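Local coordinates for protein NADPH Quinone Oxidoreductase (Streptococcus mutans, PDB 4F8Y) that probably catalyses the FAD-dependent reduction of quinones such as menadione with NADPH as electron donor, at residues Ala74-Phe79 with Gly119-Ile124; Ile3-Thr8 with His31-Leu36. One frame throughout, in Å; residues are numbered along the deposited sequence.

Contact 1: residues Ala74-Phe79 with Gly119-Ile124; sequences ADHLIF and GKSAWI
H76 reaches across to the neighbouring strand and meets S121, A122 and W123 in turn. Its ring is carried there by a first torsion that sets CG opposite the backbone N (chi1 -173°). CB and CG lie by the OG and carbonyl O of S121. S121 OG lies at the ring's edge, in its plane, and makes a nearly straight hydrogen bond with H76 ND1 (3.0 Å, 176°); either atom could be the donor. CE1 sits against A122, nearest its carbonyl C at 3.7 Å, and the ring ends with NE2 at W123 CB (3.8 Å). The bond at ND1 probably fixes the ring's rotation. NE2 is buried by the contact and has no polar partner in the model.

Beneath this ring the axes of strands 76-79 and 120-124 run parallel, 14° apart: S121 N bonds to D75 O, L77 N to S121 O, W123 N to L77 O, and F79 N to W123 O at 2.7 Å. These are two adjacent inner strands of the five-stranded parallel sheet of the flavodoxin-like fold, with H76, I78, S121 and W123 on one face and L77, F79, A122 and I124 on the other. I78 and W123 lie side by side, I78 CG2 touching W123 CE3 at 3.8 Å, while W123 NE1 bonds to T161 on the next strand.

Just after helix 65-73, K120 bends at its outer torsions and brings NZ to A74 O (2.8 Å), almost in line with the carbonyl; the same amine also bonds T72 O, so it gathers carbonyls at the C-terminal end of that helix. One water donates to both D75 OD1 and G119 O, linking the two segments, and D75 OD2 accepts from K2 N.

Contact 2: residues Ile3-Thr8 with His31-Leu36; sequences ILIVYT and HTVSTL
I3 holds CG1 beside its backbone N (chi1 -57°) and extends it through an anti chi2, which carries CD1 over one face of the H31 ring, toward the rim. This CH-pi contact puts I3 CD1 4.2 Å from the centroid of the H31 ring; H31 NE2 is bonded to I188 O. I5 repeats the I3 shape one step along the same face, and its CD1 lands on V33 CG1 (3.6 Å) and beside T35 OG1, a hydroxyl bonded to Q24.

On the other face L4 sets CG anti to its backbone N (chi1 177°), beside the carbonyl carbon. L4 CD1 comes unusually close to S34 OG (3.1 Å); the hydroxyl's placing is therefore doubtful, and no polar partner is modelled for it. L4 CD1 also reaches L36 CB (4.2 Å).

The backbones form a parallel ladder: I3 and I5 each accept and donate, and L36 N to I5 O is nearly straight (2.8 Å, 179°). Y7 N closes it on L36 O. Strands 2-7 and 32-37 are joined through helix 15-26 as a beta-alpha-beta unit; that helix packs on I5 and Y7, while helices 65-73 and 90-99 cover S34, V6 and L36 on the opposite face.

In the fold
Both contacts belong to one five-stranded parallel sheet of strand order 2-1-3-4-5, their centres about 9 Å apart. Along the chain they come in series: contact 2 closes within the first beta-alpha-beta unit, and contact 1 opens later. Strand 2-7 pairs with strand 32-37 at the sheet's edge and, on its other side, with strand 76-82, where H76 O and I78 O probably accept hydrogen bonds from L4 N and V6 N. I3 CG2 and I78 CD1 pack together across the same seam. Together the contacts take in four strands that lie side by side: 32-37, 2-7, 76-82 and 120-127. The side chains of Y7 and I124 lie about 7 and 12 Å from bound FAD, consistent with this sheet as the scaffold of the cofactor site.

Contact 1: residues Ala74-Phe79 with Gly119-Ile124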
ATOM      1  N   ALA A  74      10.375  16.760  11.696  1.00 16.23           N
ATOM      2  CA  ALA A  74      11.412  16.377  10.736  1.00 13.97           C
ATOM      3  C   ALA A  74      11.703  17.417   9.653  1.00 15.12           C
ATOM      4  O   ALA A  74      10.803  18.095   9.163  1.00 16.11           O
ATOM      5  CB  ALA A  74      11.054  15.042  10.095  1.00 15.53           C
ATOM      6  N   ASP A  75      12.979  17.539   9.296  1.00 17.03           N
ATOM      7  CA  ASP A  75      13.397  18.264   8.099  1.00 16.64           C
ATOM      8  C   ASP A  75      13.599  17.250   6.977  1.00 17.11           C
ATOM      9  O   ASP A  75      13.402  17.565   5.801  1.00 17.09           O
ATOM     10  CB  ASP A  75      14.712  19.028   8.325  1.00 16.40           C
ATOM     11  CG  ASP A  75      14.611  20.064   9.426  1.00 16.69           C
ATOM     12  OD1 ASP A  75      13.633  20.837   9.420  1.00 19.70           O
ATOM     13  OD2 ASP A  75      15.510  20.105  10.293  1.00 15.98           O
ATOM     14  N   HIS A  76      13.995  16.033   7.353  1.00 13.93           N
ATOM     15  CA  HIS A  76      14.324  14.976   6.394  1.00 14.56           C
ATOM     16  C   HIS A  76      13.802  13.613   6.865  1.00 13.88           C
ATOM     17  O   HIS A  76      14.049  13.200   8.000  1.00 13.14           O
ATOM     18  CB  HIS A  76      15.843  14.924   6.166  1.00 14.95           C
ATOM     19  CG  HIS A  76      16.273  13.984   5.079  1.00 14.66           C
ATOM     20  ND1 HIS A  76      16.263  14.331   3.745  1.00 14.24           N
ATOM     21  CD2 HIS A  76      16.748  12.716   5.133  1.00 14.58           C
ATOM     22  CE1 HIS A  76      16.703  13.315   3.023  1.00 15.43           C
ATOM     23  NE2 HIS A  76      17.003  12.322   3.842  1.00 15.15           N
ATOM     24  N   LEU A  77      13.071  12.922   5.991  1.00 16.25           N
ATOM     25  CA  LEU A  77      12.522  11.604   6.315  1.00 14.70           C
ATOM     26  C   LEU A  77      13.189  10.521   5.486  1.00 12.99           C
ATOM     27  O   LEU A  77      13.265  10.621   4.264  1.00 13.13           O
ATOM     28  CB  LEU A  77      11.010  11.562   6.082  1.00 14.06           C
ATOM     29  CG  LEU A  77      10.152  12.522   6.907  1.00 16.20           C
ATOM     30  CD1 LEU A  77       9.957  13.851   6.187  1.00 15.39           C
ATOM     31  CD2 LEU A  77       8.813  11.878   7.193  1.00 17.08           C
ATOM     32  N   ILE A  78      13.678   9.484   6.152  1.00 12.43           N
ATOM     33  CA  ILE A  78      14.225   8.340   5.438  1.00 12.92           C
ATOM     34  C   ILE A  78      13.238   7.186   5.576  1.00 12.15           C
ATOM     35  O   ILE A  78      12.921   6.780   6.691  1.00 14.01           O
ATOM     36  CB  ILE A  78      15.613   7.931   5.986  1.00 12.24           C
ATOM     37  CG1 ILE A  78      16.566   9.135   5.981  1.00 12.84           C
ATOM     38  CG2 ILE A  78      16.170   6.768   5.186  1.00 11.32           C
ATOM     39  CD1 ILE A  78      17.887   8.912   6.731  1.00 13.62           C
ATOM     40  N   PHE A  79      12.725   6.683   4.456  1.00 11.55           N
ATOM     41  CA  PHE A  79      11.830   5.526   4.479  1.00 12.83           C
ATOM     42  C   PHE A  79      12.581   4.240   4.117  1.00 14.19           C
ATOM     43  O   PHE A  79      13.181   4.148   3.046  1.00 12.59           O
ATOM     44  CB  PHE A  79      10.647   5.725   3.530  1.00 11.82           C
ATOM     45  CG  PHE A  79       9.707   6.832   3.941  1.00 12.13           C
ATOM     46  CD1 PHE A  79       8.622   6.573   4.767  1.00 14.16           C
ATOM     47  CD2 PHE A  79       9.905   8.127   3.498  1.00 12.87           C
ATOM     48  CE1 PHE A  79       7.750   7.594   5.140  1.00 14.07           C
ATOM     49  CE2 PHE A  79       9.036   9.152   3.871  1.00 12.50           C
ATOM     50  CZ  PHE A  79       7.962   8.881   4.690  1.00 12.36           C
ATOM     51  N   GLY A 119       9.574  22.396   2.979  1.00 17.52           N
ATOM     52  CA  GLY A 119      10.754  22.518   3.817  1.00 15.30           C
ATOM     53  C   GLY A 119      11.333  21.169   4.190  1.00 16.76           C
ATOM     54  O   GLY A 119      12.334  21.083   4.901  1.00 16.86           O
ATOM     55  N   LYS A 120      10.694  20.106   3.710  1.00 17.25           N
ATOM     56  CA  LYS A 120      11.154  18.755   3.981  1.00 14.81           C
ATOM     57  C   LYS A 120      11.646  18.060   2.720  1.00 14.70           C
ATOM     58  O   LYS A 120      11.195  18.356   1.618  1.00 15.42           O
ATOM     59  CB  LYS A 120      10.056  17.924   4.651  1.00 15.15           C
ATOM     60  CG  LYS A 120       9.617  18.489   5.991  1.00 15.91           C
ATOM     61  CD  LYS A 120       8.531  17.648   6.636  1.00 15.75           C
ATOM     62  CE  LYS A 120       7.584  18.518   7.449  1.00 14.17           C
ATOM     63  NZ  LYS A 120       8.288  19.255   8.530  1.00 14.50           N
ATOM     64  N   SER A 121      12.593  17.149   2.905  1.00 15.01           N
ATOM     65  CA  SER A 121      13.087  16.280   1.843  1.00 15.74           C
ATOM     66  C   SER A 121      13.013  14.834   2.321  1.00 12.92           C
ATOM     67  O   SER A 121      12.662  14.571   3.467  1.00 13.40           O
ATOM     68  CB  SER A 121      14.521  16.648   1.460  1.00 12.98           C
ATOM     69  OG  SER A 121      15.311  16.881   2.607  1.00 14.05           O
ATOM     70  N   ALA A 122      13.329  13.890   1.448  1.00 13.31           N
ATOM     71  CA  ALA A 122      13.198  12.487   1.825  1.00 14.41           C
ATOM     72  C   ALA A 122      14.139  11.563   1.074  1.00 12.93           C
ATOM     73  O   ALA A 122      14.655  11.898   0.013  1.00 15.23           O
ATOM     74  CB  ALA A 122      11.746  12.014   1.656  1.00 13.42           C
ATOM     75  N   TRP A 123      14.348  10.388   1.648  1.00 12.34           N
ATOM     76  CA  TRP A 123      15.127   9.339   1.023  1.00 12.86           C
ATOM     77  C   TRP A 123      14.315   8.078   1.219  1.00 14.06           C
ATOM     78  O   TRP A 123      13.875   7.785   2.330  1.00 14.08           O
ATOM     79  CB  TRP A 123      16.487   9.224   1.715  1.00 14.14           C
ATOM     80  CG  TRP A 123      17.447   8.232   1.119  1.00 13.79           C
ATOM     81  CD1 TRP A 123      17.443   7.732  -0.152  1.00 14.61           C
ATOM     82  CD2 TRP A 123      18.588   7.660   1.770  1.00 15.45           C
ATOM     83  NE1 TRP A 123      18.497   6.862  -0.322  1.00 13.95           N
ATOM     84  CE2 TRP A 123      19.215   6.806   0.844  1.00 15.03           C
ATOM     85  CE3 TRP A 123      19.136   7.785   3.055  1.00 16.08           C
ATOM     86  CZ2 TRP A 123      20.365   6.083   1.160  1.00 16.52           C
ATOM     87  CZ3 TRP A 123      20.266   7.065   3.367  1.00 14.09           C
ATOM     88  CH2 TRP A 123      20.871   6.225   2.424  1.00 14.69           C
ATOM     89  N   ILE A 124      14.073   7.356   0.134  1.00 13.66           N
ATOM     90  CA  ILE A 124      13.364   6.092   0.211  1.00 13.56           C
ATOM     91  C   ILE A 124      14.352   4.979  -0.110  1.00 13.92           C
ATOM     92  O   ILE A 124      14.991   4.991  -1.166  1.00 15.10           O
ATOM     93  CB  ILE A 124      12.181   6.040  -0.771  1.00 11.55           C
ATOM     94  CG1 ILE A 124      11.147   7.110  -0.421  1.00 11.35           C
ATOM     95  CG2 ILE A 124      11.568   4.651  -0.776  1.00 13.00           C
ATOM     96  CD1 ILE A 124      10.217   7.456  -1.553  1.00 11.54           C
TER
HETATM   97  O   HOH W   1      12.170  21.747   7.376  1.00 17.99           O
HETATM   98  O   HOH W   2      15.237  19.460   4.087  1.00 19.84           O

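Contact 2: residues Ile3-Thr8 with His31-Leu36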
ATOM      1  N   ILE A   3      16.106  14.462  11.485  1.00 13.64           N
ATOM      2  CA  ILE A   3      15.889  13.348  10.569  1.00 13.83           C
ATOM      3  C   ILE A   3      14.984  12.295  11.186  1.00 14.89           C
ATOM      4  O   ILE A   3      15.294  11.743  12.240  1.00 14.58           O
ATOM      5  CB  ILE A   3      17.220  12.679  10.141  1.00 13.90           C
ATOM      6  CG1 ILE A   3      18.157  13.717   9.509  1.00 15.60           C
ATOM      7  CG2 ILE A   3      16.963  11.517   9.194  1.00 11.33           C
ATOM      8  CD1 ILE A   3      19.285  13.125   8.692  1.00 15.82           C
ATOM      9  N   LEU A   4      13.860  12.021  10.533  1.00 13.40           N
ATOM     10  CA  LEU A   4      12.993  10.940  10.975  1.00 13.70           C
ATOM     11  C   LEU A   4      13.141   9.748  10.028  1.00 12.82           C
ATOM     12  O   LEU A   4      12.827   9.847   8.840  1.00 14.46           O
ATOM     13  CB  LEU A   4      11.533  11.405  11.053  1.00 12.66           C
ATOM     14  CG  LEU A   4      10.481  10.353  11.433  1.00 12.50           C
ATOM     15  CD1 LEU A   4      10.463  10.087  12.930  1.00 13.28           C
ATOM     16  CD2 LEU A   4       9.104  10.768  10.949  1.00 14.33           C
ATOM     17  N   ILE A   5      13.645   8.635  10.553  1.00 13.01           N
ATOM     18  CA  ILE A   5      13.693   7.386   9.799  1.00 12.75           C
ATOM     19  C   ILE A   5      12.415   6.622  10.108  1.00 12.68           C
ATOM     20  O   ILE A   5      12.176   6.264  11.262  1.00 14.26           O
ATOM     21  CB  ILE A   5      14.899   6.487  10.205  1.00 12.13           C
ATOM     22  CG1 ILE A   5      16.238   7.225  10.065  1.00 11.60           C
ATOM     23  CG2 ILE A   5      14.911   5.190   9.387  1.00 10.92           C
ATOM     24  CD1 ILE A   5      17.324   6.697  10.990  1.00 10.88           C
ATOM     25  N   VAL A   6      11.584   6.384   9.098  1.00 12.36           N
ATOM     26  CA  VAL A   6      10.433   5.498   9.263  1.00 12.82           C
ATOM     27  C   VAL A   6      10.808   4.110   8.732  1.00 12.18           C
ATOM     28  O   VAL A   6      11.049   3.939   7.539  1.00 11.15           O
ATOM     29  CB  VAL A   6       9.170   6.037   8.557  1.00 12.13           C
ATOM     30  CG1 VAL A   6       7.971   5.167   8.880  1.00 12.49           C
ATOM     31  CG2 VAL A   6       8.907   7.468   8.981  1.00 13.10           C
ATOM     32  N   TYR A   7      10.865   3.133   9.635  1.00 11.03           N
ATOM     33  CA  TYR A   7      11.382   1.800   9.326  1.00 12.23           C
ATOM     34  C   TYR A   7      10.282   0.726   9.405  1.00 12.28           C
ATOM     35  O   TYR A   7       9.487   0.683  10.355  1.00 12.11           O
ATOM     36  CB  TYR A   7      12.563   1.476  10.257  1.00 12.73           C
ATOM     37  CG  TYR A   7      12.911   0.005  10.382  1.00 12.06           C
ATOM     38  CD1 TYR A   7      13.747  -0.615   9.461  1.00 13.21           C
ATOM     39  CD2 TYR A   7      12.415  -0.760  11.437  1.00 12.01           C
ATOM     40  CE1 TYR A   7      14.073  -1.963   9.581  1.00 13.30           C
ATOM     41  CE2 TYR A   7      12.729  -2.103  11.560  1.00 12.18           C
ATOM     42  CZ  TYR A   7      13.561  -2.697  10.632  1.00 12.50           C
ATOM     43  OH  TYR A   7      13.872  -4.034  10.752  1.00 14.45           O
ATOM     44  N   THR A   8      10.250  -0.138   8.398  1.00 11.34           N
ATOM     45  CA  THR A   8       9.157  -1.079   8.229  1.00 12.13           C
ATOM     46  C   THR A   8       9.681  -2.477   7.920  1.00 11.98           C
ATOM     47  O   THR A   8      10.041  -2.775   6.784  1.00 12.27           O
ATOM     48  CB  THR A   8       8.211  -0.628   7.082  1.00 10.73           C
ATOM     49  OG1 THR A   8       7.731   0.699   7.342  1.00 12.75           O
ATOM     50  CG2 THR A   8       7.016  -1.577   6.945  1.00 12.29           C
ATOM     51  N   HIS A  31      23.232  16.070  13.214  1.00 13.23           N
ATOM     52  CA  HIS A  31      21.814  15.811  13.020  1.00 14.24           C
ATOM     53  C   HIS A  31      21.178  15.295  14.315  1.00 15.06           C
ATOM     54  O   HIS A  31      21.842  14.626  15.123  1.00 13.68           O
ATOM     55  CB  HIS A  31      21.587  14.806  11.877  1.00 13.06           C
ATOM     56  CG  HIS A  31      22.124  15.252  10.547  1.00 15.61           C
ATOM     57  ND1 HIS A  31      21.931  16.523  10.046  1.00 16.15           N
ATOM     58  CD2 HIS A  31      22.829  14.581   9.601  1.00 15.16           C
ATOM     59  CE1 HIS A  31      22.511  16.622   8.863  1.00 16.79           C
ATOM     60  NE2 HIS A  31      23.063  15.458   8.569  1.00 15.37           N
ATOM     61  N   THR A  32      19.903  15.630  14.514  1.00 14.25           N
ATOM     62  CA  THR A  32      19.079  15.028  15.570  1.00 14.33           C
ATOM     63  C   THR A  32      18.202  13.966  14.911  1.00 13.28           C
ATOM     64  O   THR A  32      17.346  14.293  14.102  1.00 13.76           O
ATOM     65  CB  THR A  32      18.178  16.080  16.273  1.00 14.85           C
ATOM     66  OG1 THR A  32      18.985  17.136  16.807  1.00 17.73           O
ATOM     67  CG2 THR A  32      17.383  15.452  17.401  1.00 14.47           C
ATOM     68  N   VAL A  33      18.422  12.698  15.235  1.00 12.49           N
ATOM     69  CA  VAL A  33      17.773  11.611  14.503  1.00 14.32           C
ATOM     70  C   VAL A  33      16.777  10.838  15.369  1.00 16.34           C
ATOM     71  O   VAL A  33      17.101  10.412  16.474  1.00 16.82           O
ATOM     72  CB  VAL A  33      18.817  10.613  13.928  1.00 15.93           C
ATOM     73  CG1 VAL A  33      18.132   9.512  13.111  1.00 13.95           C
ATOM     74  CG2 VAL A  33      19.876  11.341  13.098  1.00 13.97           C
ATOM     75  N   SER A  34      15.561  10.655  14.867  1.00 14.86           N
ATOM     76  CA  SER A  34      14.586   9.820  15.561  1.00 16.03           C
ATOM     77  C   SER A  34      14.044   8.693  14.659  1.00 17.21           C
ATOM     78  O   SER A  34      13.656   8.922  13.507  1.00 17.14           O
ATOM     79  CB  SER A  34      13.459  10.668  16.164  1.00 16.83           C
ATOM     80  OG  SER A  34      12.372  10.815  15.269  1.00 22.83           O
ATOM     81  N   THR A  35      14.054   7.473  15.190  1.00 15.60           N
ATOM     82  CA  THR A  35      13.610   6.300  14.446  1.00 15.97           C
ATOM     83  C   THR A  35      12.187   5.890  14.855  1.00 15.84           C
ATOM     84  O   THR A  35      11.866   5.774  16.045  1.00 14.47           O
ATOM     85  CB  THR A  35      14.584   5.100  14.628  1.00 14.86           C
ATOM     86  OG1 THR A  35      15.885   5.438  14.120  1.00 12.22           O
ATOM     87  CG2 THR A  35      14.059   3.866  13.898  1.00 11.89           C
ATOM     88  N   LEU A  36      11.337   5.692  13.857  1.00 13.03           N
ATOM     89  CA  LEU A  36       9.990   5.207  14.082  1.00 13.53           C
ATOM     90  C   LEU A  36       9.878   3.779  13.527  1.00 13.91           C
ATOM     91  O   LEU A  36       9.729   3.558  12.320  1.00 13.89           O
ATOM     92  CB  LEU A  36       8.974   6.149  13.433  1.00 11.91           C
ATOM     93  CG  LEU A  36       7.524   5.705  13.466  1.00 10.41           C
ATOM     94  CD1 LEU A  36       7.095   5.439  14.897  1.00 12.24           C
ATOM     95  CD2 LEU A  36       6.651   6.754  12.783  1.00 12.92           C
TER